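Local coordinates for Low density lipoprotein receptor adapter protein 1 (Rattus norvegicus, PDB 3SO6) that serves as a clathrin-associated adaptor for endocytosis of the LDL receptor, whose NPXY internalization motif it binds through its phosphotyrosine-binding (PTB/PID) domain, at residues A[14-19]-A[88-93]. Sequence-based numbering, arbitrary orientation.
Sequences TLVERP and AYIAQS
V16, from strand 4-16, and I90, on strand 86-92 of the PTB domain, meet methyl to methyl, CG2 of V16 lying 3.7 Å from CG2 of I90. The two strands are not neighbours in the antiparallel sheet; strand 99-105 runs between them, pairing through its backbone with T14 and V16 on one side and with Y89 on the other. The bridge is therefore made without any hydrogen bond between 14-19 and 88-93. With CG1 anti to the carbonyl carbon (chi1 -68°), V16 has CG2 between its backbone N and carbonyl carbon, and this branch reaches I90. The isoleucine, with CG2 anti to its own backbone N, offers that branch to the valine and still extends CG1 and CD1 toward the P19 carbonyl. There the carbonyl oxygen rests on the isoleucine: P19 O is 3.7 Å from I90 CD1 and 3.8 Å from I90 CG2. The proline ring keeps farther off, its nearest side-chain approach to 88-93 being 5.2 Å. V16 and I90 form the tight, buried part, backed by A28 of helix 22-38, which touches V16, and by S75, whose OG hydrogen-bonds both P19 O and I90 O. The outer side, where P19 is partly exposed, is looser across the two segments and faces the ligand: P19 and Q92 each pack on an aromatic side chain of the bound receptor-tail peptide, and Q92 OE1 hydrogen-bonds a polar side chain of it while Q92 NE2 is held by E97 O. The spacing between the segments is thus probably set by van der Waals contact of methyl groups and one carbonyl oxygen, with S75 OG supplying the polar link.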
ATOM      1  N   THR A  14       4.104   9.010  -5.706  1.00 12.90           N
ATOM      2  CA  THR A  14       5.254   9.372  -6.538  1.00 12.48           C
ATOM      3  C   THR A  14       5.749   8.149  -7.263  1.00 12.33           C
ATOM      4  O   THR A  14       5.597   7.023  -6.760  1.00 14.36           O
ATOM      5  CB  THR A  14       6.348   9.989  -5.613  1.00 14.68           C
ATOM      6  OG1 THR A  14       7.354  10.585  -6.436  1.00 17.56           O
ATOM      7  CG2 THR A  14       6.951   8.944  -4.693  1.00 14.49           C
ATOM      8  N   LEU A  15       6.363   8.291  -8.417  1.00 14.78           N
ATOM      9  CA  LEU A  15       6.966   7.137  -9.154  1.00 14.86           C
ATOM     10  C   LEU A  15       8.254   6.698  -8.461  1.00 14.32           C
ATOM     11  O   LEU A  15       8.984   7.509  -7.833  1.00 17.52           O
ATOM     12  CB  LEU A  15       7.247   7.496 -10.642  1.00 17.47           C
ATOM     13  CG  LEU A  15       5.915   7.626 -11.442  1.00 22.15           C
ATOM     14  CD1 LEU A  15       6.125   7.776 -12.944  1.00 20.35           C
ATOM     15  CD2 LEU A  15       4.927   6.515 -11.286  1.00 23.67           C
ATOM     16  N   VAL A  16       8.556   5.414  -8.530  1.00 13.40           N
ATOM     17  CA  VAL A  16       9.828   4.888  -8.057  1.00 14.51           C
ATOM     18  C   VAL A  16      10.454   4.095  -9.200  1.00 12.15           C
ATOM     19  O   VAL A  16       9.742   3.600 -10.092  1.00 14.59           O
ATOM     20  CB  VAL A  16       9.655   3.998  -6.794  1.00 13.72           C
ATOM     21  CG1 VAL A  16       9.199   4.889  -5.595  1.00 15.44           C
ATOM     22  CG2 VAL A  16       8.683   2.836  -7.021  1.00 15.84           C
ATOM     23  N   GLU A  17      11.759   3.900  -9.128  1.00 14.58           N
ATOM     24  CA  GLU A  17      12.377   3.264 -10.299  0.50 15.48           C
ATOM     25  C   GLU A  17      12.601   1.757 -10.180  1.00 15.63           C
ATOM     26  O   GLU A  17      12.882   1.117 -11.225  1.00 16.52           O
ATOM     27  CB  GLU A  17      13.658   4.010 -10.738  0.50 16.22           C
ATOM     28  CG  GLU A  17      13.390   5.490 -11.199  0.50 20.63           C
ATOM     29  CD  GLU A  17      12.328   5.612 -12.325  0.50 27.16           C
ATOM     30  OE1 GLU A  17      12.546   5.063 -13.426  0.50 27.63           O
ATOM     31  OE2 GLU A  17      11.273   6.280 -12.101  0.50 31.74           O
ATOM     32  N   ARG A  18      12.374   1.192  -8.991  1.00 13.42           N
ATOM     33  CA  ARG A  18      12.523  -0.239  -8.765  1.00 14.29           C
ATOM     34  C   ARG A  18      11.396  -0.652  -7.841  1.00 14.18           C
ATOM     35  O   ARG A  18      10.846   0.245  -7.147  1.00 14.59           O
ATOM     36  CB  ARG A  18      13.912  -0.612  -8.187  1.00 16.14           C
ATOM     37  CG  ARG A  18      15.029  -0.180  -9.064  1.00 15.83           C
ATOM     38  CD  ARG A  18      16.414  -0.483  -8.507  1.00 19.02           C
ATOM     39  NE  ARG A  18      16.611   0.046  -7.181  1.00 15.79           N
ATOM     40  CZ  ARG A  18      16.921   1.299  -6.901  1.00 17.24           C
ATOM     41  NH1 ARG A  18      17.155   2.191  -7.886  1.00 17.73           N
ATOM     42  NH2 ARG A  18      17.127   1.656  -5.619  1.00 18.80           N
ATOM     43  N   PRO A  19      11.043  -1.964  -7.824  1.00 15.33           N
ATOM     44  CA  PRO A  19       9.829  -2.319  -7.044  1.00 14.25           C
ATOM     45  C   PRO A  19      10.015  -2.512  -5.518  1.00 13.84           C
ATOM     46  O   PRO A  19       9.030  -2.508  -4.760  1.00 14.42           O
ATOM     47  CB  PRO A  19       9.406  -3.628  -7.698  1.00 14.23           C
ATOM     48  CG  PRO A  19      10.721  -4.191  -8.331  1.00 17.40           C
ATOM     49  CD  PRO A  19      11.450  -3.004  -8.790  1.00 15.41           C
ATOM     50  N   ALA A  88       2.953   2.968   3.501  1.00  7.83           N
ATOM     51  CA  ALA A  88       2.986   3.132   2.051  1.00  8.56           C
ATOM     52  C   ALA A  88       3.118   1.767   1.397  1.00  8.58           C
ATOM     53  O   ALA A  88       3.679   0.786   1.968  1.00  9.45           O
ATOM     54  CB  ALA A  88       4.121   4.100   1.600  1.00  9.26           C
ATOM     55  N   TYR A  89       2.671   1.703   0.162  1.00 10.11           N
ATOM     56  CA  TYR A  89       2.967   0.520  -0.690  1.00 10.16           C
ATOM     57  C   TYR A  89       3.527   0.909  -2.002  1.00  9.71           C
ATOM     58  O   TYR A  89       3.346   2.088  -2.425  1.00 11.09           O
ATOM     59  CB  TYR A  89       1.739  -0.408  -0.810  1.00 12.08           C
ATOM     60  CG  TYR A  89       0.586   0.159  -1.601  1.00 11.85           C
ATOM     61  CD1 TYR A  89       0.613   0.104  -3.002  1.00 13.42           C
ATOM     62  CD2 TYR A  89      -0.469   0.839  -0.986  1.00 13.50           C
ATOM     63  CE1 TYR A  89      -0.377   0.650  -3.763  1.00 14.57           C
ATOM     64  CE2 TYR A  89      -1.554   1.397  -1.773  1.00 14.54           C
ATOM     65  CZ  TYR A  89      -1.458   1.276  -3.160  1.00 14.43           C
ATOM     66  OH  TYR A  89      -2.461   1.839  -3.927  1.00 18.14           O
ATOM     67  N   ILE A  90       4.220  -0.004  -2.670  1.00 10.82           N
ATOM     68  CA  ILE A  90       4.664   0.231  -4.060  1.00 10.56           C
ATOM     69  C   ILE A  90       3.817  -0.768  -4.906  1.00 11.53           C
ATOM     70  O   ILE A  90       3.761  -1.981  -4.554  1.00 11.76           O
ATOM     71  CB  ILE A  90       6.155   0.003  -4.238  1.00 11.86           C
ATOM     72  CG1 ILE A  90       6.935   1.010  -3.355  1.00 13.65           C
ATOM     73  CG2 ILE A  90       6.562   0.176  -5.675  1.00 14.51           C
ATOM     74  CD1 ILE A  90       8.454   0.798  -3.299  1.00 14.34           C
ATOM     75  N   ALA A  91       3.273  -0.307  -6.047  1.00 12.43           N
ATOM     76  CA  ALA A  91       2.611  -1.218  -6.933  1.00 12.76           C
ATOM     77  C   ALA A  91       2.831  -0.789  -8.347  1.00 13.04           C
ATOM     78  O   ALA A  91       2.859   0.415  -8.644  1.00 15.88           O
ATOM     79  CB  ALA A  91       1.111  -1.217  -6.650  1.00 13.33           C
ATOM     80  N   GLN A  92       2.942  -1.781  -9.223  1.00 14.21           N
ATOM     81  CA  GLN A  92       3.068  -1.499 -10.630  1.00 16.09           C
ATOM     82  C   GLN A  92       1.662  -1.072 -11.109  1.00 16.52           C
ATOM     83  O   GLN A  92       0.626  -1.611 -10.686  1.00 18.40           O
ATOM     84  CB  GLN A  92       3.452  -2.796 -11.396  1.00 16.37           C
ATOM     85  CG  GLN A  92       3.691  -2.588 -12.894  1.00 18.33           C
ATOM     86  CD  GLN A  92       4.626  -3.651 -13.453  1.00 22.79           C
ATOM     87  OE1 GLN A  92       4.406  -4.854 -13.266  1.00 25.89           O
ATOM     88  NE2 GLN A  92       5.642  -3.205 -14.253  1.00 24.47           N
ATOM     89  N   SER A  93       1.633  -0.140 -12.067  1.00 18.76           N
ATOM     90  CA  SER A  93       0.364   0.419 -12.593  1.00 20.67           C
ATOM     91  C   SER A  93      -0.372  -0.705 -13.347  1.00 23.25           C
ATOM     92  O   SER A  93       0.256  -1.634 -13.836  1.00 23.85           O
ATOM     93  CB  SER A  93       0.649   1.590 -13.555  1.00 24.03           C
ATOM     94  OG  SER A  93      -0.435   1.775 -14.466  1.00 24.72           O
TER